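Long-range contacts in Spermidine/putrescine ABC transporter, periplasmic binding protein (Treponema pallidum, PDB 2V84), which binds polyamines such as spermidine and putrescine and probably serves as the receptor component of an ABC transporter: residues Arg146-Phe151 / Gln249-Pro254; Ala157-Met162 / Asp220-His225; Asp210-Ser215 / Ala228-Ala233. One frame throughout, in Å; residues are numbered along the deposited sequence.

How the interactions relate
All three interactions belong to one lobe of this solute-binding protein. Interaction 2, a parallel strand pair, touches both of the others. Interaction 1 packs against it: F151 CE1 reaches 3.2 Å from S161 O, and W148 CZ3 lies 3.5 Å from H225 CD2. Interaction 3 joins it through the helices before and after strand 223-226; F221 N probably hydrogen-bonds S215 O at 3.0 Å, and F231 CZ sits 3.4 Å from A224 O. Interactions 1 and 3 do not touch, their nearest atoms being about 8 Å apart. Interactions 1 and 2 come closest to the predicted spermidine site: the side chains of P254 and H225 each lie about 4 Å from that of E168.

Interaction 1. Residues Arg146-Phe151 / Gln249-Pro254; sequences RTWSIF and QDVASP
The hydroxyl OG of S253 is held from two directions: it accepts the indole N-H of W148, with NE1 3.2 Å from OG, and it gives its own proton to the carbonyl of P248. The first bond is fairly straight, 159° at the hydrogen, and OG lies only 11° out of the indole plane, so the ring is met at its edge. A serine suits this place because one small group can accept and donate at once, leaving the buried indole nitrogen satisfied. V251 packs along the same edge, its CG2 3.7 Å from W148 CD1. An inverse gamma turn centred on A252 lets V251 and S253 both face the tryptophan while A252 turns away from it.

Nearer the start of both segments, water mediates the contact. The carboxylate of D250 is folded back between its own backbone N and carbonyl carbon (chi1 70°), which brings it across the T147 side chain; the methyl CG2 sits 3.7 Å from D250 OD1 and equally far from OD2. One water donates to D250 OD1 at 2.8 Å and accepts the backbone N of W148. A second links R146 O to the backbone N of Q249, 2.8 Å from the latter, filling a gap too wide for a direct bond. The guanidinium of R146 leads off to a salt bridge with D244.

The large, flat tryptophan is suited to bridging several elements, for it also reaches A172 and S176 of helix 166-176 and meets H225 edge-to-face. S253 immediately precedes strand 254-260, whose first residue, P254, approaches E168. The arrangement is thus two connecting loops of a periplasmic binding-protein lobe, joined by an indole–serine bond beside the helix whose start carries predicted spermidine-binding residues.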
loop_
_atom_site.group_PDB
_atom_site.type_symbol
_atom_site.label_atom_id
_atom_site.label_comp_id
_atom_site.label_asym_id
_atom_site.label_seq_id
_atom_site.Cartn_x
_atom_site.Cartn_y
_atom_site.Cartn_z
ATOM N N ARG A 146 -2.050 7.615 -20.468
ATOM C CA ARG A 146 -1.603 7.175 -19.146
ATOM C C ARG A 146 -2.694 7.441 -18.108
ATOM O O ARG A 146 -2.578 8.325 -17.246
ATOM C CB ARG A 146 -0.296 7.884 -18.773
ATOM C CG ARG A 146 0.898 7.465 -19.607
ATOM C CD ARG A 146 2.220 7.903 -18.922
ATOM N NE ARG A 146 3.411 7.447 -19.645
ATOM C CZ ARG A 146 3.964 8.066 -20.694
ATOM N NH1 ARG A 146 3.447 9.192 -21.185
ATOM N NH2 ARG A 146 5.047 7.556 -21.278
ATOM N N THR A 147 -3.789 6.698 -18.232
ATOM C CA THR A 147 -5.024 6.964 -17.497
ATOM C C THR A 147 -5.698 5.627 -17.173
ATOM O O THR A 147 -5.429 4.619 -17.823
ATOM C CB THR A 147 -6.043 7.845 -18.312
ATOM O OG1 THR A 147 -6.515 7.105 -19.452
ATOM C CG2 THR A 147 -5.411 9.139 -18.818
ATOM N N TRP A 148 -6.607 5.645 -16.204
ATOM C CA TRP A 148 -7.382 4.439 -15.848
ATOM C C TRP A 148 -8.258 3.933 -16.991
ATOM O O TRP A 148 -8.656 2.775 -17.002
ATOM C CB TRP A 148 -8.266 4.711 -14.616
ATOM C CG TRP A 148 -7.432 4.998 -13.387
ATOM C CD1 TRP A 148 -7.232 6.210 -12.807
ATOM C CD2 TRP A 148 -6.645 4.056 -12.633
ATOM N NE1 TRP A 148 -6.368 6.090 -11.741
ATOM C CE2 TRP A 148 -5.997 4.781 -11.606
ATOM C CE3 TRP A 148 -6.435 2.675 -12.722
ATOM C CZ2 TRP A 148 -5.139 4.171 -10.674
ATOM C CZ3 TRP A 148 -5.584 2.064 -11.799
ATOM C CH2 TRP A 148 -4.957 2.815 -10.775
ATOM N N SER A 149 -8.641 4.826 -17.900
ATOM C CA SER A 149 -9.510 4.437 -18.986
ATOM C C SER A 149 -8.801 3.459 -19.913
ATOM O O SER A 149 -9.396 2.973 -20.869
ATOM C CB SER A 149 -10.002 5.660 -19.741
ATOM O OG SER A 149 -11.014 6.318 -18.961
ATOM N N ILE A 150 -7.535 3.160 -19.632
ATOM C CA ILE A 150 -6.809 2.157 -20.432
ATOM C C ILE A 150 -7.516 0.798 -20.297
ATOM O O ILE A 150 -7.468 -0.055 -21.181
ATOM C CB ILE A 150 -5.314 2.053 -20.015
ATOM C CG1 ILE A 150 -4.534 1.220 -21.048
ATOM C CG2 ILE A 150 -5.158 1.503 -18.568
ATOM C CD1 ILE A 150 -3.037 1.508 -21.071
ATOM N N PHE A 151 -8.216 0.610 -19.183
ATOM C CA PHE A 151 -8.933 -0.643 -18.978
ATOM C C PHE A 151 -10.236 -0.782 -19.775
ATOM O O PHE A 151 -10.828 -1.856 -19.817
ATOM C CB PHE A 151 -9.110 -0.906 -17.470
ATOM C CG PHE A 151 -7.805 -1.124 -16.762
ATOM C CD1 PHE A 151 -7.090 -2.302 -16.971
ATOM C CD2 PHE A 151 -7.280 -0.149 -15.892
ATOM C CE1 PHE A 151 -5.871 -2.527 -16.335
ATOM C CE2 PHE A 151 -6.073 -0.352 -15.249
ATOM C CZ PHE A 151 -5.354 -1.545 -15.480
ATOM N N GLN A 249 -1.966 10.570 -13.417
ATOM C CA GLN A 249 -1.737 11.895 -12.826
ATOM C C GLN A 249 -2.840 12.904 -13.148
ATOM O O GLN A 249 -2.850 14.012 -12.588
ATOM C CB GLN A 249 -0.371 12.445 -13.269
ATOM C CG GLN A 249 0.844 11.621 -12.817
ATOM C CD GLN A 249 1.083 11.646 -11.309
ATOM O OE1 GLN A 249 1.264 12.704 -10.713
ATOM N NE2 GLN A 249 1.092 10.480 -10.694
ATOM N N ASP A 250 -3.764 12.533 -14.040
ATOM C CA ASP A 250 -4.833 13.449 -14.460
ATOM C C ASP A 250 -6.054 13.413 -13.533
ATOM O O ASP A 250 -7.004 14.170 -13.719
ATOM C CB ASP A 250 -5.216 13.226 -15.937
ATOM C CG ASP A 250 -5.952 11.907 -16.178
ATOM O OD1 ASP A 250 -5.565 10.855 -15.600
ATOM O OD2 ASP A 250 -6.914 11.932 -16.985
ATOM N N VAL A 251 -5.999 12.540 -12.529
ATOM C CA VAL A 251 -7.054 12.353 -11.535
ATOM C C VAL A 251 -6.428 12.130 -10.158
ATOM O O VAL A 251 -5.221 11.922 -10.064
ATOM C CB VAL A 251 -7.985 11.143 -11.883
ATOM C CG1 VAL A 251 -8.743 11.390 -13.186
ATOM C CG2 VAL A 251 -7.199 9.856 -11.943
ATOM N N ALA A 252 -7.239 12.169 -9.102
ATOM C CA ALA A 252 -6.749 11.928 -7.745
ATOM C C ALA A 252 -6.769 10.437 -7.430
ATOM O O ALA A 252 -7.608 9.957 -6.687
ATOM C CB ALA A 252 -7.572 12.723 -6.717
ATOM N N SER A 253 -5.838 9.704 -8.035
ATOM C CA SER A 253 -5.754 8.251 -7.876
ATOM C C SER A 253 -5.558 7.848 -6.417
ATOM O O SER A 253 -4.909 8.571 -5.664
ATOM C CB SER A 253 -4.590 7.699 -8.690
ATOM O OG SER A 253 -4.671 8.135 -10.026
ATOM N N PRO A 254 -6.086 6.670 -6.031
ATOM C CA PRO A 254 -5.911 6.206 -4.658
ATOM C C PRO A 254 -4.447 5.996 -4.255
ATOM O O PRO A 254 -3.644 5.385 -4.985
ATOM C CB PRO A 254 -6.672 4.880 -4.596
ATOM C CG PRO A 254 -7.277 4.645 -5.919
ATOM C CD PRO A 254 -6.853 5.730 -6.873
HETATM O O HOH W 1 -0.819 10.118 -15.970
HETATM O O HOH W 2 -7.239 8.674 -15.212
#

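Interaction 2. Residues Ala157-Met162 / Asp220-His225; sequences AYRMSM and DFVVAH
R159 crosses V222 obliquely and touches it at both ends of its side chain, at CB and at the guanidinium. Its CB lies 3.9 Å from V222 CG2, and also near the carbonyl oxygen of D220. The chain then extends until it bends at chi3 (-70°), which swings the guanidinium back so that one face rests on the same methyl, V222 CG2 being 4.2 Å from the plane and over its centre. At the tip NH1 meets V222 CG1, while NH2 makes a weak bond to the carbonyl of D155. Arginine fits this partly exposed end of the contact because its flat end can lie on an apolar branch and still offer its N-H groups to a polar partner.

Just before the strands, V222 N donates to R159 O at 2.7 Å; the parallel ladder proper follows, with M160 opposite V223 and S161 opposite A224. S161 bonds to the residues flanking A224, weakly from its N to V223 O and more firmly from H225 N to its O, 3.1 Å. M160 and V223 lie side by side on one face of the sheet. On the other, small S161 leaves room for the F221 ring: F221 CD2 is 3.3 Å from S161 OG, and the S161 hydroxyl donates to a water that in turn donates to H225 O.

Strand 160-162 pairs with 223-226 here and with 204-207 at its other edge, and 223-226 pairs with the antiparallel strand 125-137. This is the strand order characteristic of a type II periplasmic binding-protein lobe.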
loop_
_atom_site.group_PDB
_atom_site.type_symbol
_atom_site.label_atom_id
_atom_site.label_comp_id
_atom_site.label_asym_id
_atom_site.label_seq_id
_atom_site.Cartn_x
_atom_site.Cartn_y
_atom_site.Cartn_z
ATOM N N ALA A 157 -8.603 -6.449 -24.853
ATOM C CA ALA A 157 -9.486 -7.321 -24.085
ATOM C C ALA A 157 -8.883 -8.705 -23.869
ATOM O O ALA A 157 -8.285 -9.293 -24.789
ATOM C CB ALA A 157 -10.854 -7.422 -24.740
ATOM N N TYR A 158 -9.028 -9.202 -22.638
ATOM C CA TYR A 158 -8.479 -10.490 -22.185
ATOM C C TYR A 158 -6.953 -10.524 -22.217
ATOM O O TYR A 158 -6.337 -11.581 -22.359
ATOM C CB TYR A 158 -9.093 -11.669 -22.964
ATOM C CG TYR A 158 -10.576 -11.480 -23.256
ATOM C CD1 TYR A 158 -11.511 -11.342 -22.213
ATOM C CD2 TYR A 158 -11.038 -11.408 -24.579
ATOM C CE1 TYR A 158 -12.869 -11.154 -22.486
ATOM C CE2 TYR A 158 -12.393 -11.220 -24.863
ATOM C CZ TYR A 158 -13.298 -11.099 -23.820
ATOM O OH TYR A 158 -14.636 -10.915 -24.123
ATOM N N ARG A 159 -6.340 -9.351 -22.102
ATOM C CA ARG A 159 -4.897 -9.250 -21.941
ATOM C C ARG A 159 -4.586 -8.224 -20.869
ATOM O O ARG A 159 -3.503 -7.674 -20.832
ATOM C CB ARG A 159 -4.203 -8.899 -23.272
ATOM C CG ARG A 159 -4.379 -9.957 -24.352
ATOM C CD ARG A 159 -3.396 -9.751 -25.509
ATOM N NE ARG A 159 -3.723 -8.569 -26.296
ATOM C CZ ARG A 159 -2.851 -7.894 -27.047
ATOM N NH1 ARG A 159 -1.576 -8.264 -27.106
ATOM N NH2 ARG A 159 -3.262 -6.826 -27.727
ATOM N N MET A 160 -5.562 -7.976 -19.995
ATOM C CA MET A 160 -5.421 -7.025 -18.895
ATOM C C MET A 160 -5.952 -7.619 -17.604
ATOM O O MET A 160 -6.796 -8.519 -17.627
ATOM C CB MET A 160 -6.187 -5.737 -19.224
ATOM C CG MET A 160 -5.681 -5.058 -20.511
ATOM S SD MET A 160 -6.330 -3.381 -20.719
ATOM C CE MET A 160 -8.049 -3.727 -21.096
ATOM N N SER A 161 -5.443 -7.122 -16.477
ATOM C CA SER A 161 -6.023 -7.403 -15.168
ATOM C C SER A 161 -6.106 -6.132 -14.339
ATOM O O SER A 161 -5.370 -5.152 -14.574
ATOM C CB SER A 161 -5.204 -8.469 -14.414
ATOM O OG SER A 161 -3.918 -7.980 -14.010
ATOM N N MET A 162 -7.044 -6.133 -13.386
ATOM C CA MET A 162 -7.070 -5.145 -12.350
ATOM C C MET A 162 -6.887 -5.879 -11.042
ATOM O O MET A 162 -7.008 -7.116 -10.988
ATOM C CB MET A 162 -8.369 -4.306 -12.382
ATOM C CG MET A 162 -8.447 -3.382 -13.626
ATOM S SD MET A 162 -9.807 -2.219 -13.504
ATOM C CE MET A 162 -9.070 -1.003 -12.435
ATOM N N ASP A 220 1.379 -12.437 -20.947
ATOM C CA ASP A 220 -0.029 -12.831 -20.864
ATOM C C ASP A 220 -0.932 -11.632 -20.605
ATOM O O ASP A 220 -1.994 -11.513 -21.223
ATOM C CB ASP A 220 -0.245 -13.852 -19.753
ATOM C CG ASP A 220 0.110 -15.267 -20.163
ATOM O OD1 ASP A 220 0.614 -15.484 -21.291
ATOM O OD2 ASP A 220 -0.120 -16.162 -19.323
ATOM N N PHE A 221 -0.525 -10.764 -19.679
ATOM C CA PHE A 221 -1.196 -9.479 -19.506
ATOM C C PHE A 221 -0.284 -8.419 -20.085
ATOM O O PHE A 221 0.910 -8.419 -19.787
ATOM C CB PHE A 221 -1.456 -9.118 -18.035
ATOM C CG PHE A 221 -2.227 -10.156 -17.242
ATOM C CD1 PHE A 221 -2.997 -11.140 -17.862
ATOM C CD2 PHE A 221 -2.216 -10.098 -15.852
ATOM C CE1 PHE A 221 -3.714 -12.073 -17.092
ATOM C CE2 PHE A 221 -2.922 -11.012 -15.083
ATOM C CZ PHE A 221 -3.673 -12.006 -15.700
ATOM N N VAL A 222 -0.824 -7.512 -20.895
ATOM C CA VAL A 222 0.027 -6.467 -21.482
ATOM C C VAL A 222 -0.182 -5.114 -20.802
ATOM O O VAL A 222 0.609 -4.181 -20.973
ATOM C CB VAL A 222 -0.095 -6.365 -23.041
ATOM C CG1 VAL A 222 0.393 -7.651 -23.715
ATOM C CG2 VAL A 222 -1.528 -6.017 -23.476
ATOM N N VAL A 223 -1.245 -5.032 -20.004
ATOM C CA VAL A 223 -1.504 -3.889 -19.145
ATOM C C VAL A 223 -2.039 -4.490 -17.856
ATOM O O VAL A 223 -2.939 -5.318 -17.879
ATOM C CB VAL A 223 -2.580 -2.947 -19.706
ATOM C CG1 VAL A 223 -2.827 -1.812 -18.721
ATOM C CG2 VAL A 223 -2.180 -2.364 -21.049
ATOM N N ALA A 224 -1.478 -4.083 -16.725
ATOM C CA ALA A 224 -2.010 -4.577 -15.452
ATOM C C ALA A 224 -1.958 -3.539 -14.367
ATOM O O ALA A 224 -1.042 -2.739 -14.303
ATOM C CB ALA A 224 -1.274 -5.858 -15.007
ATOM N N HIS A 225 -2.971 -3.574 -13.500
ATOM C CA HIS A 225 -3.043 -2.746 -12.302
ATOM C C HIS A 225 -2.220 -3.422 -11.187
ATOM O O HIS A 225 -2.343 -4.635 -10.978
ATOM C CB HIS A 225 -4.522 -2.704 -11.917
ATOM C CG HIS A 225 -4.860 -1.806 -10.773
ATOM N ND1 HIS A 225 -6.003 -1.993 -10.035
ATOM C CD2 HIS A 225 -4.241 -0.724 -10.245
ATOM C CE1 HIS A 225 -6.087 -1.057 -9.104
ATOM N NE2 HIS A 225 -5.028 -0.272 -9.207
HETATM O O HOH W 3 -3.799 -6.647 -11.755
#

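Interaction 3. Residues Asp210-Ser215 / Ala228-Ala233; sequences DGYAKS and AEAFFA
Two helices of an alpha/beta lobe meet here, 212-218 and 228-234, the elements before and after strand 223-226 in a helix–strand–helix run. They approach very closely at A213 and F231, whose CA atoms are 4.8 Å apart.

Such nearness depends on alanine. A213 points its CB at the other helix, where it rests 3.5 Å from A230 O and 3.9 Å from A230 CB. Each methyl is small enough to let the backbones come together, yet still fills the space between them.

Aromatic packing takes over beside this pair. The rings of Y212 and F231 have centroids 5.0 Å apart and planes inclined at 55°, an oblique meeting. Y212 CE1 lies over one face of F231, toward its rim, and CD1 touches F231 CZ at 3.5 Å. The Y212 ring gets there because CG is set between its backbone N and carbonyl carbon (chi1 65°), carrying the ring across to the neighbouring helix. F231 also packs on F216, edge-to-face, and on F245, so a large apolar ring suits its buried position.

No hydrogen bond joins the two segments directly. The polar end of Y212 explains why tyrosine is apt here: its hydroxyl accepts the backbone N-H of F227, just ahead of helix 228-234, while OH lies 3.6 Å from A230 CB.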
loop_
_atom_site.group_PDB
_atom_site.type_symbol
_atom_site.label_atom_id
_atom_site.label_comp_id
_atom_site.label_asym_id
_atom_site.label_seq_id
_atom_site.Cartn_x
_atom_site.Cartn_y
_atom_site.Cartn_z
ATOM N N ASP A 210 -2.172 -11.233 -6.975
ATOM C CA ASP A 210 -0.999 -12.074 -6.690
ATOM C C ASP A 210 -0.297 -12.725 -7.864
ATOM O O ASP A 210 0.856 -13.141 -7.725
ATOM C CB ASP A 210 -1.310 -13.143 -5.636
ATOM C CG ASP A 210 -2.712 -13.678 -5.737
ATOM O OD1 ASP A 210 -3.001 -14.408 -6.700
ATOM O OD2 ASP A 210 -3.521 -13.371 -4.827
ATOM N N GLY A 211 -0.982 -12.841 -8.997
ATOM C CA GLY A 211 -0.391 -13.447 -10.190
ATOM C C GLY A 211 -0.117 -12.478 -11.321
ATOM O O GLY A 211 0.437 -12.877 -12.352
ATOM N N TYR A 212 -0.504 -11.217 -11.140
ATOM C CA TYR A 212 -0.474 -10.227 -12.232
ATOM C C TYR A 212 0.938 -9.897 -12.687
ATOM O O TYR A 212 1.163 -9.643 -13.870
ATOM C CB TYR A 212 -1.216 -8.932 -11.830
ATOM C CG TYR A 212 -0.582 -8.157 -10.684
ATOM C CD1 TYR A 212 0.506 -7.297 -10.904
ATOM C CD2 TYR A 212 -1.081 -8.255 -9.389
ATOM C CE1 TYR A 212 1.103 -6.580 -9.843
ATOM C CE2 TYR A 212 -0.504 -7.531 -8.326
ATOM C CZ TYR A 212 0.592 -6.704 -8.572
ATOM O OH TYR A 212 1.168 -5.995 -7.528
ATOM N N ALA A 213 1.887 -9.904 -11.749
ATOM C CA ALA A 213 3.276 -9.555 -12.067
ATOM C C ALA A 213 3.950 -10.653 -12.886
ATOM O O ALA A 213 4.714 -10.357 -13.815
ATOM C CB ALA A 213 4.071 -9.262 -10.799
ATOM N N LYS A 214 3.648 -11.907 -12.551
ATOM C CA LYS A 214 4.141 -13.051 -13.326
ATOM C C LYS A 214 3.498 -13.112 -14.698
ATOM O O LYS A 214 4.180 -13.358 -15.705
ATOM C CB LYS A 214 3.923 -14.372 -12.579
ATOM C CG LYS A 214 4.824 -15.457 -13.078
ATOM C CD LYS A 214 4.834 -16.677 -12.157
ATOM C CE LYS A 214 4.060 -17.824 -12.791
ATOM N NZ LYS A 214 4.817 -19.102 -12.751
ATOM N N SER A 215 2.186 -12.883 -14.730
ATOM C CA SER A 215 1.435 -12.886 -15.987
ATOM C C SER A 215 1.838 -11.709 -16.856
ATOM O O SER A 215 1.840 -11.802 -18.095
ATOM C CB SER A 215 -0.070 -12.868 -15.713
ATOM O OG SER A 215 -0.469 -14.037 -15.011
ATOM N N ALA A 228 4.425 -1.339 -8.448
ATOM C CA ALA A 228 5.654 -1.232 -9.232
ATOM C C ALA A 228 6.711 -2.234 -8.775
ATOM O O ALA A 228 7.362 -2.889 -9.603
ATOM C CB ALA A 228 6.191 0.184 -9.129
ATOM N N GLU A 229 6.879 -2.368 -7.463
ATOM C CA GLU A 229 7.890 -3.295 -6.941
ATOM C C GLU A 229 7.657 -4.750 -7.365
ATOM O O GLU A 229 8.614 -5.499 -7.516
ATOM C CB GLU A 229 8.031 -3.161 -5.410
ATOM C CG GLU A 229 6.818 -3.639 -4.561
ATOM C CD GLU A 229 5.759 -2.578 -4.355
ATOM O OE1 GLU A 229 5.771 -1.543 -5.067
ATOM O OE2 GLU A 229 4.894 -2.788 -3.483
ATOM N N ALA A 230 6.397 -5.152 -7.548
ATOM C CA ALA A 230 6.086 -6.504 -8.044
ATOM C C ALA A 230 6.393 -6.682 -9.532
ATOM O O ALA A 230 7.018 -7.659 -9.934
ATOM C CB ALA A 230 4.633 -6.862 -7.749
ATOM N N PHE A 231 5.960 -5.741 -10.367
ATOM C CA PHE A 231 6.238 -5.817 -11.809
ATOM C C PHE A 231 7.738 -5.899 -12.050
ATOM O O PHE A 231 8.218 -6.701 -12.857
ATOM C CB PHE A 231 5.668 -4.574 -12.512
ATOM C CG PHE A 231 4.165 -4.542 -12.573
ATOM C CD1 PHE A 231 3.479 -5.453 -13.378
ATOM C CD2 PHE A 231 3.439 -3.588 -11.874
ATOM C CE1 PHE A 231 2.084 -5.435 -13.460
ATOM C CE2 PHE A 231 2.029 -3.555 -11.950
ATOM C CZ PHE A 231 1.353 -4.499 -12.746
ATOM N N PHE A 232 8.492 -5.068 -11.344
ATOM C CA PHE A 232 9.917 -4.976 -11.631
ATOM C C PHE A 232 10.720 -6.106 -10.997
ATOM O O PHE A 232 11.721 -6.524 -11.556
ATOM C CB PHE A 232 10.442 -3.589 -11.262
ATOM C CG PHE A 232 9.976 -2.501 -12.202
ATOM C CD1 PHE A 232 10.603 -2.316 -13.436
ATOM C CD2 PHE A 232 8.915 -1.667 -11.852
ATOM C CE1 PHE A 232 10.180 -1.321 -14.316
ATOM C CE2 PHE A 232 8.470 -0.665 -12.729
ATOM C CZ PHE A 232 9.122 -0.484 -13.957
ATOM N N ALA A 233 10.279 -6.614 -9.849
ATOM C CA ALA A 233 10.941 -7.776 -9.228
ATOM C C ALA A 233 10.778 -9.009 -10.096
ATOM O O ALA A 233 11.690 -9.852 -10.207
ATOM C CB ALA A 233 10.369 -8.026 -7.835
#